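Maleylacetate reductase (Rhizobium, PDB 3W5S) catalyses the NADH-dependent reduction of maleylacetate to 3-oxoadipate in the breakdown of gamma-resorcylate, working as a homodimer. Local coordinates at residues G182-S187 and P224-E229; L189-H194 and R217-A222; L261-G266 and L271-T276; Y283-V288 and T309-F314. One frame throughout, in Å; residues are numbered along the deposited sequence.

Contact 1 (G182-S187 and P224-E229). With SO4 (sulfate ion), chain E.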
loop_
_atom_site.group_PDB
_atom_site.type_symbol
_atom_site.label_atom_id
_atom_site.label_comp_id
_atom_site.label_asym_id
_atom_site.label_seq_id
_atom_site.Cartn_x
_atom_site.Cartn_y
_atom_site.Cartn_z
ATOM N N GLY A 182 18.951 -20.725 -12.822
ATOM C CA GLY A 182 20.018 -19.711 -12.696
ATOM C C GLY A 182 19.460 -18.295 -12.664
ATOM O O GLY A 182 19.725 -17.536 -11.729
ATOM N N ILE A 183 18.664 -17.945 -13.672
ATOM C CA ILE A 183 18.052 -16.615 -13.739
ATOM C C ILE A 183 16.962 -16.431 -12.677
ATOM O O ILE A 183 16.710 -15.317 -12.220
ATOM C CB ILE A 183 17.557 -16.265 -15.170
ATOM C CG1 ILE A 183 16.999 -14.844 -15.278
ATOM C CG2 ILE A 183 16.514 -17.264 -15.649
ATOM C CD1 ILE A 183 18.006 -13.692 -14.954
ATOM N N SER A 184 16.341 -17.525 -12.232
ATOM C CA SER A 184 15.428 -17.432 -11.117
ATOM C C SER A 184 16.156 -16.918 -9.883
ATOM O O SER A 184 15.606 -16.081 -9.146
ATOM C CB SER A 184 14.771 -18.782 -10.799
ATOM O OG SER A 184 13.913 -19.222 -11.831
ATOM N N MET A 185 17.382 -17.409 -9.653
ATOM C CA MET A 185 18.144 -16.972 -8.473
ATOM C C MET A 185 18.594 -15.520 -8.589
ATOM O O MET A 185 18.438 -14.721 -7.637
ATOM C CB MET A 185 19.344 -17.878 -8.208
ATOM C CG MET A 185 18.987 -19.370 -7.997
ATOM S SD MET A 185 17.843 -19.669 -6.616
ATOM C CE MET A 185 16.234 -19.797 -7.418
ATOM N N THR A 186 19.143 -15.145 -9.742
ATOM C CA THR A 186 19.640 -13.765 -9.880
ATOM C C THR A 186 18.481 -12.758 -10.003
ATOM O O THR A 186 18.551 -11.662 -9.418
ATOM C CB THR A 186 20.619 -13.623 -11.033
ATOM O OG1 THR A 186 19.989 -14.102 -12.228
ATOM C CG2 THR A 186 21.920 -14.388 -10.734
ATOM N N SER A 187 17.401 -13.131 -10.697
ATOM C CA SER A 187 16.211 -12.254 -10.693
ATOM C C SER A 187 15.685 -12.125 -9.271
ATOM O O SER A 187 15.256 -11.043 -8.856
ATOM C CB SER A 187 15.139 -12.802 -11.626
ATOM O OG SER A 187 14.025 -11.918 -11.740
ATOM N N PRO A 224 15.611 -20.694 -2.086
ATOM C CA PRO A 224 16.228 -22.033 -1.953
ATOM C C PRO A 224 15.284 -23.173 -2.333
ATOM O O PRO A 224 15.746 -24.205 -2.840
ATOM C CB PRO A 224 16.632 -22.091 -0.471
ATOM C CG PRO A 224 16.793 -20.639 -0.083
ATOM C CD PRO A 224 15.622 -19.970 -0.801
ATOM N N GLY A 225 13.985 -22.980 -2.110
ATOM C CA GLY A 225 13.000 -23.997 -2.497
ATOM C C GLY A 225 12.890 -24.125 -4.004
ATOM O O GLY A 225 12.787 -25.237 -4.540
ATOM N N VAL A 226 12.924 -22.989 -4.692
ATOM C CA VAL A 226 12.882 -22.959 -6.155
ATOM C C VAL A 226 14.135 -23.631 -6.717
ATOM O O VAL A 226 14.052 -24.390 -7.676
ATOM C CB VAL A 226 12.734 -21.505 -6.689
ATOM C CG1 VAL A 226 12.953 -21.453 -8.225
ATOM C CG2 VAL A 226 11.374 -20.918 -6.308
ATOM N N ARG A 227 15.294 -23.375 -6.099
ATOM C CA ARG A 227 16.536 -24.023 -6.530
ATOM C C ARG A 227 16.464 -25.558 -6.402
ATOM O O ARG A 227 16.917 -26.281 -7.300
ATOM C CB ARG A 227 17.764 -23.449 -5.795
ATOM C CG ARG A 227 19.046 -23.885 -6.489
ATOM C CD ARG A 227 20.302 -23.467 -5.789
ATOM N NE ARG A 227 21.435 -23.837 -6.640
ATOM C CZ ARG A 227 22.715 -23.847 -6.270
ATOM N NH1 ARG A 227 23.069 -23.541 -5.024
ATOM N NH2 ARG A 227 23.651 -24.187 -7.151
ATOM N N MET A 228 15.873 -26.011 -5.294
ATOM C CA MET A 228 15.695 -27.433 -4.945
ATOM C C MET A 228 14.700 -28.141 -5.866
ATOM O O MET A 228 14.864 -29.338 -6.155
ATOM C CB MET A 228 15.226 -27.530 -3.485
ATOM C CG MET A 228 15.156 -28.934 -2.879
ATOM S SD MET A 228 14.670 -28.813 -1.136
ATOM C CE MET A 228 15.501 -27.296 -0.666
ATOM N N GLU A 229 13.671 -27.407 -6.303
ATOM C CA GLU A 229 12.572 -27.940 -7.125
ATOM C C GLU A 229 11.940 -26.813 -7.920
ATOM O O GLU A 229 10.993 -26.193 -7.462
ATOM C CB GLU A 229 11.494 -28.616 -6.261
ATOM C CG GLU A 229 11.875 -29.953 -5.623
ATOM C CD GLU A 229 12.183 -31.068 -6.626
ATOM O OE1 GLU A 229 11.784 -30.991 -7.820
ATOM O OE2 GLU A 229 12.835 -32.050 -6.204
HETATM S S SO4 E . 21.725 -24.544 -10.289
HETATM O O1 SO4 E . 21.628 -23.157 -10.760
HETATM O O2 SO4 E . 23.103 -24.795 -9.851
HETATM O O3 SO4 E . 20.797 -24.783 -9.182
HETATM O O4 SO4 E . 21.356 -25.458 -11.374
#
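Ser184 makes the first touch between helix segment 182-187 and the end of the helix through 224-228, its CB lying 4.1 Å from CG1 of Val226. It is the methylene that faces the neighbour. The hydroxyl turns to its own helix start, where Ser184 OG is hydrogen-bonded to the carbonyl of Pro180, and it also binds Arg236 NH1, so this buried polar atom is well supplied.

Met185 comes next and carries the largest share. Bends at chi2 (-59°) and chi3 fold its chain across the neighbouring helix, so that Met185 CE rests 3.8 Å from Val226 CG1 while Met185 SD lies 3.9 Å from Arg227 CB. The side chains of Met185 and Val226 lie alongside but head opposite ways, whereas Met185 runs athwart Arg227.

Arg227 offers the packing its CB, and its backbone N to Met185 CE. From CG to NE the chain is extended, carrying the guanidinium outward to a sulfate ion, probably from the crystallisation liquor. Arg227 NE reaches O3 at 2.8 Å and Arg227 NH2 reaches O2 at 2.8 Å, both almost straight at 173°; the two bonds fix the rotation of the guanidinium, with the sulfur lying in its plane at the edge, and NH1 is bonded to the carbonyl of Arg317.

The two segments run nearly antiparallel (175°) with axes 9.9 Å apart, an antiparallel helix pair of the alpha-helical C-terminal domain, ending beside a pocket where Arg227 and Met228 meet a bound benzamidine, likewise probably from the crystallisation liquor.

Contact 2 (L189-H194 and R217-A222). With SO4 (sulfate ion), chain C.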
loop_
_atom_site.group_PDB
_atom_site.type_symbol
_atom_site.label_atom_id
_atom_site.label_comp_id
_atom_site.label_asym_id
_atom_site.label_seq_id
_atom_site.Cartn_x
_atom_site.Cartn_y
_atom_site.Cartn_z
ATOM N N LEU A 189 17.441 -12.186 -6.503
ATOM C CA LEU A 189 18.324 -11.221 -5.834
ATOM C C LEU A 189 18.056 -9.787 -6.294
ATOM O O LEU A 189 18.135 -8.863 -5.498
ATOM C CB LEU A 189 19.795 -11.645 -6.017
ATOM C CG LEU A 189 20.165 -12.873 -5.173
ATOM C CD1 LEU A 189 21.439 -13.500 -5.681
ATOM C CD2 LEU A 189 20.285 -12.500 -3.685
ATOM N N ASN A 190 17.688 -9.617 -7.566
ATOM C CA ASN A 190 17.229 -8.316 -8.111
ATOM C C ASN A 190 16.013 -7.812 -7.327
ATOM O O ASN A 190 15.963 -6.646 -6.959
ATOM C CB ASN A 190 16.974 -8.529 -9.605
ATOM C CG ASN A 190 16.573 -7.291 -10.398
ATOM O OD1 ASN A 190 16.331 -7.445 -11.603
ATOM N ND2 ASN A 190 16.517 -6.102 -9.800
ATOM N N ALA A 191 15.054 -8.703 -7.056
ATOM C CA ALA A 191 13.882 -8.338 -6.234
ATOM C C ALA A 191 14.345 -7.912 -4.836
ATOM O O ALA A 191 13.937 -6.852 -4.329
ATOM C CB ALA A 191 12.910 -9.522 -6.141
ATOM N N MET A 192 15.213 -8.726 -4.231
ATOM C CA MET A 192 15.702 -8.422 -2.886
ATOM C C MET A 192 16.407 -7.065 -2.835
ATOM O O MET A 192 16.253 -6.326 -1.850
ATOM C CB MET A 192 16.610 -9.525 -2.400
ATOM C CG MET A 192 15.781 -10.798 -2.104
ATOM S SD MET A 192 16.820 -12.201 -1.641
ATOM C CE MET A 192 17.410 -11.647 -0.026
ATOM N N ALA A 193 17.119 -6.707 -3.900
ATOM C CA ALA A 193 17.801 -5.408 -3.976
ATOM C C ALA A 193 16.798 -4.252 -3.845
ATOM O O ALA A 193 17.087 -3.249 -3.170
ATOM C CB ALA A 193 18.580 -5.288 -5.308
ATOM N N HIS A 194 15.617 -4.407 -4.470
ATOM C CA HIS A 194 14.581 -3.384 -4.388
ATOM C C HIS A 194 14.175 -3.158 -2.935
ATOM O O HIS A 194 14.076 -2.008 -2.483
ATOM C CB HIS A 194 13.329 -3.790 -5.165
ATOM C CG HIS A 194 13.546 -4.035 -6.627
ATOM N ND1 HIS A 194 14.547 -3.446 -7.374
ATOM C CD2 HIS A 194 12.855 -4.823 -7.480
ATOM C CE1 HIS A 194 14.444 -3.847 -8.635
ATOM N NE2 HIS A 194 13.427 -4.690 -8.720
ATOM N N ARG A 217 11.597 -11.514 3.338
ATOM C CA ARG A 217 11.319 -12.773 4.025
ATOM C C ARG A 217 10.834 -13.832 3.040
ATOM O O ARG A 217 11.311 -14.965 3.056
ATOM C CB ARG A 217 10.271 -12.554 5.118
ATOM C CG ARG A 217 10.050 -13.798 5.996
ATOM C CD ARG A 217 8.671 -13.784 6.671
ATOM N NE ARG A 217 7.605 -13.820 5.670
ATOM C CZ ARG A 217 7.259 -14.894 4.956
ATOM N NH1 ARG A 217 7.879 -16.063 5.129
ATOM N NH2 ARG A 217 6.289 -14.792 4.055
ATOM N N ALA A 218 9.894 -13.450 2.175
ATOM C CA ALA A 218 9.364 -14.374 1.184
ATOM C C ALA A 218 10.462 -14.856 0.223
ATOM O O ALA A 218 10.518 -16.037 -0.105
ATOM C CB ALA A 218 8.239 -13.685 0.413
ATOM N N MET A 219 11.323 -13.935 -0.222
ATOM C CA MET A 219 12.361 -14.344 -1.184
ATOM C C MET A 219 13.377 -15.276 -0.540
ATOM O O MET A 219 13.821 -16.255 -1.157
ATOM C CB MET A 219 13.109 -13.157 -1.764
ATOM C CG MET A 219 12.249 -12.163 -2.555
ATOM S SD MET A 219 11.018 -12.863 -3.690
ATOM C CE MET A 219 12.102 -13.489 -4.948
ATOM N N ILE A 220 13.735 -14.987 0.707
ATOM C CA ILE A 220 14.711 -15.798 1.418
ATOM C C ILE A 220 14.166 -17.199 1.696
ATOM O O ILE A 220 14.908 -18.198 1.625
ATOM C CB ILE A 220 15.155 -15.074 2.720
ATOM C CG1 ILE A 220 16.063 -13.906 2.331
ATOM C CG2 ILE A 220 15.875 -16.033 3.680
ATOM C CD1 ILE A 220 16.190 -12.803 3.439
ATOM N N GLU A 221 12.871 -17.295 1.993
ATOM C CA GLU A 221 12.230 -18.599 2.148
ATOM C C GLU A 221 12.120 -19.344 0.809
ATOM O O GLU A 221 12.413 -20.547 0.725
ATOM C CB GLU A 221 10.841 -18.421 2.771
ATOM C CG GLU A 221 9.974 -19.678 2.856
ATOM C CD GLU A 221 8.504 -19.380 3.126
ATOM O OE1 GLU A 221 8.146 -18.221 3.424
ATOM O OE2 GLU A 221 7.686 -20.309 3.044
ATOM N N ALA A 222 11.686 -18.628 -0.235
ATOM C CA ALA A 222 11.308 -19.287 -1.481
ATOM C C ALA A 222 12.470 -19.646 -2.396
ATOM O O ALA A 222 12.443 -20.697 -3.033
ATOM C CB ALA A 222 10.339 -18.413 -2.257
HETATM S S SO4 C . 15.966 -2.476 -11.853
HETATM O O1 SO4 C . 15.095 -1.761 -10.892
HETATM O O2 SO4 C . 17.340 -2.052 -11.676
HETATM O O3 SO4 C . 15.874 -3.908 -11.634
HETATM O O4 SO4 C . 15.583 -2.073 -13.197
#
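Met192 and Met219 both set CG opposite their own carbonyl carbon, and their chains then part ways. That of Met192 stays straight through chi2 (175°) and bends at chi3 (69°), which swings its methyl across to Ile220; that of Met219 bends at both later torsions and carries its methyl toward Ala191.

The two methionines lie side by side with their chains heading in contrary senses, Met192 CG being 3.6 Å from Met219 CB. Beyond them Met192 CE presses on Ile220 CG1 at 3.5 Å, one side chain set crosswise to the other, and on the other flank Met219 CE lies 4.2 Å from Ala191 CB. No hydrogen bond links the segments: this is an apolar seam between two helices that run nearly antiparallel (158°), their axes 10.0 Å apart, in the alpha-helical C-terminal domain of the iron-containing alcohol dehydrogenase family. Putting an alanine at Met192 would remove CG, the sulfur and the methyl, and is likely to leave a gap against Met219 CB and the Ile220 side chain.

Polar groups of both helices find partners off the seam. Asn190, one turn before His194, donates through ND2 to O3 of a sulfate ion at 2.9 Å, and its backbone carbonyl oxygen, Asn190 O, stands 3.4 Å above the centre of the His194 ring. That ring is fixed further by bonds from ND1 to His259 and from NE2 to the carbonyl of Ala140. At the outer side of the other helix, Arg217 NH1 forms a salt bridge of 2.8 Å with Glu221 OE1, meeting it nearly along its C-O axis, while Arg217 NE pairs with Glu214.

Contact 3 (L261-G266 and L271-T276). With SO4 (sulfate ion), chain C.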
loop_
_atom_site.group_PDB
_atom_site.type_symbol
_atom_site.label_atom_id
_atom_site.label_comp_id
_atom_site.label_asym_id
_atom_site.label_seq_id
_atom_site.Cartn_x
_atom_site.Cartn_y
_atom_site.Cartn_z
ATOM N N LEU A 261 24.462 1.987 -9.336
ATOM C CA LEU A 261 25.611 1.245 -9.873
ATOM C C LEU A 261 25.141 0.195 -10.878
ATOM O O LEU A 261 25.777 -0.005 -11.934
ATOM C CB LEU A 261 26.422 0.579 -8.767
ATOM C CG LEU A 261 27.077 1.557 -7.806
ATOM C CD1 LEU A 261 28.047 0.807 -6.878
ATOM C CD2 LEU A 261 27.811 2.676 -8.525
ATOM N N CYS A 262 24.025 -0.474 -10.587
ATOM C CA CYS A 262 23.500 -1.465 -11.536
ATOM C C CYS A 262 23.150 -0.805 -12.865
ATOM O O CYS A 262 23.441 -1.344 -13.941
ATOM C CB CYS A 262 22.267 -2.183 -10.987
ATOM S SG CYS A 262 22.632 -3.310 -9.636
ATOM N N HIS A 263 22.497 0.344 -12.815
ATOM C CA HIS A 263 22.141 1.025 -14.052
ATOM C C HIS A 263 23.345 1.527 -14.826
ATOM O O HIS A 263 23.358 1.484 -16.063
ATOM C CB HIS A 263 21.161 2.159 -13.766
ATOM C CG HIS A 263 19.899 1.666 -13.154
ATOM N ND1 HIS A 263 19.045 2.469 -12.435
ATOM C CD2 HIS A 263 19.405 0.406 -13.067
ATOM C CE1 HIS A 263 18.041 1.734 -11.982
ATOM N NE2 HIS A 263 18.244 0.478 -12.340
ATOM N N THR A 264 24.356 1.987 -14.103
ATOM C CA THR A 264 25.561 2.490 -14.724
ATOM C C THR A 264 26.272 1.357 -15.478
ATOM O O THR A 264 26.536 1.466 -16.685
ATOM C CB THR A 264 26.481 3.092 -13.655
ATOM O OG1 THR A 264 25.849 4.234 -13.041
ATOM C CG2 THR A 264 27.808 3.529 -14.291
ATOM N N LEU A 265 26.587 0.273 -14.775
ATOM C CA LEU A 265 27.327 -0.843 -15.395
ATOM C C LEU A 265 26.464 -1.574 -16.424
ATOM O O LEU A 265 26.915 -1.921 -17.522
ATOM C CB LEU A 265 27.780 -1.798 -14.299
ATOM C CG LEU A 265 29.047 -1.491 -13.496
ATOM C CD1 LEU A 265 29.118 -0.127 -12.764
ATOM C CD2 LEU A 265 29.152 -2.624 -12.490
ATOM N N GLY A 266 25.204 -1.803 -16.072
ATOM C CA GLY A 266 24.291 -2.527 -16.955
ATOM C C GLY A 266 24.182 -1.847 -18.287
ATOM O O GLY A 266 24.422 -2.472 -19.326
ATOM N N LEU A 271 26.015 -5.319 -19.391
ATOM C CA LEU A 271 26.078 -6.497 -18.521
ATOM C C LEU A 271 24.714 -7.176 -18.353
ATOM O O LEU A 271 23.678 -6.492 -18.357
ATOM C CB LEU A 271 26.625 -6.128 -17.153
ATOM C CG LEU A 271 27.996 -5.487 -17.016
ATOM C CD1 LEU A 271 28.336 -5.542 -15.537
ATOM C CD2 LEU A 271 29.064 -6.212 -17.832
ATOM N N PRO A 272 24.701 -8.505 -18.158
ATOM C CA PRO A 272 23.471 -9.188 -17.781
ATOM C C PRO A 272 22.901 -8.498 -16.538
ATOM O O PRO A 272 23.586 -8.356 -15.508
ATOM C CB PRO A 272 23.936 -10.623 -17.498
ATOM C CG PRO A 272 25.198 -10.775 -18.341
ATOM C CD PRO A 272 25.851 -9.431 -18.207
ATOM N N HIS A 273 21.657 -8.055 -16.648
ATOM C CA HIS A 273 21.092 -7.141 -15.671
ATOM C C HIS A 273 20.870 -7.764 -14.283
ATOM O O HIS A 273 21.377 -7.245 -13.277
ATOM C CB HIS A 273 19.802 -6.521 -16.209
ATOM C CG HIS A 273 19.097 -5.671 -15.214
ATOM N ND1 HIS A 273 19.502 -4.392 -14.896
ATOM C CD2 HIS A 273 18.027 -5.936 -14.437
ATOM C CE1 HIS A 273 18.691 -3.899 -13.978
ATOM N NE2 HIS A 273 17.787 -4.813 -13.685
ATOM N N ALA A 274 20.100 -8.855 -14.208
ATOM C CA ALA A 274 19.863 -9.482 -12.892
ATOM C C ALA A 274 21.167 -9.924 -12.240
ATOM O O ALA A 274 21.316 -9.850 -11.014
ATOM C CB ALA A 274 18.899 -10.654 -13.020
ATOM N N GLU A 275 22.092 -10.417 -13.067
ATOM C CA GLU A 275 23.396 -10.850 -12.583
ATOM C C GLU A 275 24.176 -9.697 -11.963
ATOM O O GLU A 275 24.868 -9.896 -10.970
ATOM C CB GLU A 275 24.198 -11.484 -13.721
ATOM C CG GLU A 275 23.648 -12.866 -14.171
ATOM C CD GLU A 275 22.540 -12.799 -15.232
ATOM O OE1 GLU A 275 21.879 -11.756 -15.434
ATOM O OE2 GLU A 275 22.363 -13.832 -15.932
ATOM N N THR A 276 24.069 -8.508 -12.553
ATOM C CA THR A 276 24.760 -7.328 -12.023
ATOM C C THR A 276 24.215 -6.997 -10.641
ATOM O O THR A 276 24.977 -6.765 -9.701
ATOM C CB THR A 276 24.600 -6.161 -12.979
ATOM O OG1 THR A 276 25.181 -6.495 -14.248
ATOM C CG2 THR A 276 25.294 -4.917 -12.447
HETATM S S SO4 C . 15.966 -2.476 -11.853
HETATM O O1 SO4 C . 15.095 -1.761 -10.892
HETATM O O2 SO4 C . 17.340 -2.052 -11.676
HETATM O O3 SO4 C . 15.874 -3.908 -11.634
HETATM O O4 SO4 C . 15.583 -2.073 -13.197
HETATM O O HOH W 1 21.164 -2.189 -15.358
#
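Leu271, in the loop before the next helix, meets the last turn of helix 257-269: its N gives a weak hydrogen bond to Gly266 O at 3.3 Å, and Leu271 CD1 packs on Leu265 CB at 4.0 Å. Pro272 follows as the N-cap residue of the new helix, its carbonyl taken by Thr276.

His273 sets CG opposite its backbone N (chi1 175°), which turns the ring toward the 261-266 helix with both nitrogens in use at its edge. NE2 of His273 donates to O3 of a sulfate, an ion probably from the crystallisation liquor, at 2.9 Å (161°), and His273 ND1 meets a water at 2.8 Å that in turn donates to Cys262 O. Across from it, His263 NE2 donates to O2 of the same sulfate at 2.8 Å (153°), while Tyr346 OH holds its ND1. A leucine in place of His273 would probably leave sulfate O3 with one donor fewer and the bridging water without its second partner.

Thr276 completes the run. Its CG2 lies 4.0 Å from Cys262 CA, and its OG1 bonds to Pro272 O at 2.8 Å from above the carbonyl plane, an oxygen that also takes Thr276 N.

Two successive helices thus lean together around a sulfate site that Asn190 and His277 complete, a histidine-rich pocket consistent with the active-site cleft in the iron-containing alcohol dehydrogenase family.

Contact 4 (Y283-V288 and T309-F314)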
loop_
_atom_site.group_PDB
_atom_site.type_symbol
_atom_site.label_atom_id
_atom_site.label_comp_id
_atom_site.label_asym_id
_atom_site.label_seq_id
_atom_site.Cartn_x
_atom_site.Cartn_y
_atom_site.Cartn_z
ATOM N N TYR A 283 27.904 -5.933 -1.639
ATOM C CA TYR A 283 28.873 -4.832 -1.462
ATOM C C TYR A 283 28.183 -3.496 -1.244
ATOM O O TYR A 283 28.617 -2.695 -0.428
ATOM C CB TYR A 283 29.867 -4.747 -2.646
ATOM C CG TYR A 283 30.558 -6.056 -2.859
ATOM C CD1 TYR A 283 31.617 -6.442 -2.028
ATOM C CD2 TYR A 283 30.129 -6.945 -3.843
ATOM C CE1 TYR A 283 32.236 -7.687 -2.202
ATOM C CE2 TYR A 283 30.772 -8.171 -4.038
ATOM C CZ TYR A 283 31.801 -8.522 -3.204
ATOM O OH TYR A 283 32.428 -9.731 -3.345
ATOM N N THR A 284 27.122 -3.246 -2.004
ATOM C CA THR A 284 26.441 -1.960 -1.859
ATOM C C THR A 284 25.716 -1.921 -0.509
ATOM O O THR A 284 25.782 -0.911 0.208
ATOM C CB THR A 284 25.498 -1.711 -3.022
ATOM O OG1 THR A 284 24.625 -2.834 -3.129
ATOM C CG2 THR A 284 26.295 -1.528 -4.330
ATOM N N ILE A 285 25.077 -3.029 -0.121
ATOM C CA ILE A 285 24.467 -3.092 1.213
ATOM C C ILE A 285 25.503 -3.005 2.332
ATOM O O ILE A 285 25.303 -2.245 3.281
ATOM C CB ILE A 285 23.571 -4.339 1.359
ATOM C CG1 ILE A 285 22.414 -4.278 0.350
ATOM C CG2 ILE A 285 23.030 -4.472 2.791
ATOM C CD1 ILE A 285 21.499 -3.056 0.461
ATOM N N ALA A 286 26.641 -3.704 2.217
ATOM C CA ALA A 286 27.685 -3.582 3.229
ATOM C C ALA A 286 28.166 -2.139 3.378
ATOM O O ALA A 286 28.432 -1.684 4.491
ATOM C CB ALA A 286 28.873 -4.485 2.878
ATOM N N TYR A 287 28.282 -1.432 2.257
ATOM C CA TYR A 287 28.725 -0.035 2.294
ATOM C C TYR A 287 27.744 0.848 3.064
ATOM O O TYR A 287 28.137 1.615 3.949
ATOM C CB TYR A 287 28.917 0.451 0.854
ATOM C CG TYR A 287 29.393 1.884 0.717
ATOM C CD1 TYR A 287 30.739 2.210 0.817
ATOM C CD2 TYR A 287 28.476 2.918 0.468
ATOM C CE1 TYR A 287 31.161 3.522 0.684
ATOM C CE2 TYR A 287 28.907 4.224 0.315
ATOM C CZ TYR A 287 30.234 4.517 0.425
ATOM O OH TYR A 287 30.681 5.818 0.287
ATOM N N VAL A 288 26.468 0.729 2.731
ATOM C CA VAL A 288 25.462 1.552 3.393
ATOM C C VAL A 288 25.295 1.137 4.861
ATOM O O VAL A 288 25.030 1.974 5.738
ATOM C CB VAL A 288 24.138 1.467 2.609
ATOM C CG1 VAL A 288 23.030 2.211 3.320
ATOM C CG2 VAL A 288 24.343 2.084 1.207
ATOM N N THR A 309 27.294 -9.070 4.527
ATOM C CA THR A 309 27.878 -10.409 4.548
ATOM C C THR A 309 26.812 -11.487 4.513
ATOM O O THR A 309 26.999 -12.523 3.889
ATOM C CB THR A 309 28.800 -10.597 5.759
ATOM O OG1 THR A 309 28.105 -10.283 6.976
ATOM C CG2 THR A 309 29.956 -9.631 5.622
ATOM N N GLY A 310 25.686 -11.234 5.174
ATOM C CA GLY A 310 24.590 -12.206 5.159
ATOM C C GLY A 310 24.010 -12.407 3.767
ATOM O O GLY A 310 23.663 -13.539 3.380
ATOM N N LEU A 311 23.920 -11.326 2.990
ATOM C CA LEU A 311 23.501 -11.440 1.594
ATOM C C LEU A 311 24.509 -12.198 0.753
ATOM O O LEU A 311 24.134 -13.000 -0.121
ATOM C CB LEU A 311 23.221 -10.055 0.980
ATOM C CG LEU A 311 21.897 -9.431 1.407
ATOM C CD1 LEU A 311 21.927 -7.932 0.996
ATOM C CD2 LEU A 311 20.694 -10.160 0.791
ATOM N N TYR A 312 25.792 -11.961 1.028
ATOM C CA TYR A 312 26.844 -12.673 0.298
ATOM C C TYR A 312 26.708 -14.175 0.556
ATOM O O TYR A 312 26.757 -15.008 -0.380
ATOM C CB TYR A 312 28.222 -12.162 0.739
ATOM C CG TYR A 312 29.383 -12.765 0.001
ATOM C CD1 TYR A 312 29.873 -12.180 -1.161
ATOM C CD2 TYR A 312 30.017 -13.912 0.493
ATOM C CE1 TYR A 312 30.983 -12.728 -1.838
ATOM C CE2 TYR A 312 31.110 -14.476 -0.168
ATOM C CZ TYR A 312 31.583 -13.877 -1.339
ATOM O OH TYR A 312 32.669 -14.428 -1.996
ATOM N N ASP A 313 26.520 -14.530 1.831
ATOM C CA ASP A 313 26.367 -15.949 2.185
ATOM C C ASP A 313 25.105 -16.576 1.593
ATOM O O ASP A 313 25.133 -17.718 1.118
ATOM C CB ASP A 313 26.404 -16.128 3.693
ATOM C CG ASP A 313 27.739 -15.747 4.310
ATOM O OD1 ASP A 313 28.760 -15.655 3.584
ATOM O OD2 ASP A 313 27.758 -15.577 5.557
ATOM N N PHE A 314 24.007 -15.822 1.603
ATOM C CA PHE A 314 22.748 -16.304 1.055
ATOM C C PHE A 314 22.878 -16.507 -0.469
ATOM O O PHE A 314 22.451 -17.539 -1.007
ATOM C CB PHE A 314 21.627 -15.319 1.407
ATOM C CG PHE A 314 20.315 -15.659 0.783
ATOM C CD1 PHE A 314 19.577 -16.763 1.220
ATOM C CD2 PHE A 314 19.827 -14.902 -0.285
ATOM C CE1 PHE A 314 18.354 -17.086 0.625
ATOM C CE2 PHE A 314 18.617 -15.214 -0.869
ATOM C CZ PHE A 314 17.887 -16.306 -0.434
#
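Ile285 and Leu311 meet at the point where helix 273-289 and helix 307-318 pack together within the alpha-helical C-terminal domain, their CA atoms 8.4 Å apart.

The apolar part is small and rests on one methyl group. Leu311 CD1 sits 3.7 Å from Ile285 CG1 and 4.0 Å from Ile285 CB, tucked against the branch point, and the two side chains stand roughly perpendicular. Ile285 is also backed by Ala196 and Leu311 by Met192, so helix 181-198 packs against both residues.

The aromatic part lies a step to one side. The chain of Tyr283 leaves its helix pointing away from the partner, yet with CG opposite the carbonyl carbon (chi1 -55°) the ring turns until its hydroxyl comes up to the neighbouring tyrosine. Tyr283 OH lies 3.7 Å from Tyr312 CE1, with the side chains crossing obliquely; the phenol oxygen meets ring carbon, so this is a van der Waals contact and no hydrogen bond passes between the pair.

The polar ends find their partners in the C-terminal tail: Tyr283 OH is bonded to Ala368 O and Tyr312 OH to Gly367 O, which ties both rings to adjacent carbonyls. Asp313 also joins this tail, its OD2 forming a salt bridge with Arg369 NH2 while OD1 lies in the plane of the Tyr312 ring, at its edge.

How the contacts relate
Contacts 1 and 2 are successive parts of one antiparallel helix pair, 181-198 with 206-228, with centres about 11 Å apart; contact 2 is nested inside the loop that contact 1 closes. Contact 4, its centre about 13 Å from that of contact 2, meets it through the 309-314 segment, where Phe314 CE2 reaches Met192 SD at 3.6 Å. Contact 3 shares helix 273-289 with contact 4 and joins contact 1 through Ala274 CB, 3.7 Å from Ile183 CD1. Contacts 2 and 3, with centres about 17 Å apart, converge on one sulfate that probably marks the active-site cleft, Asn190 OD1 lying 3.6 Å from His273 CD2; the benzamidine pocket at contact 1 lies apart from it.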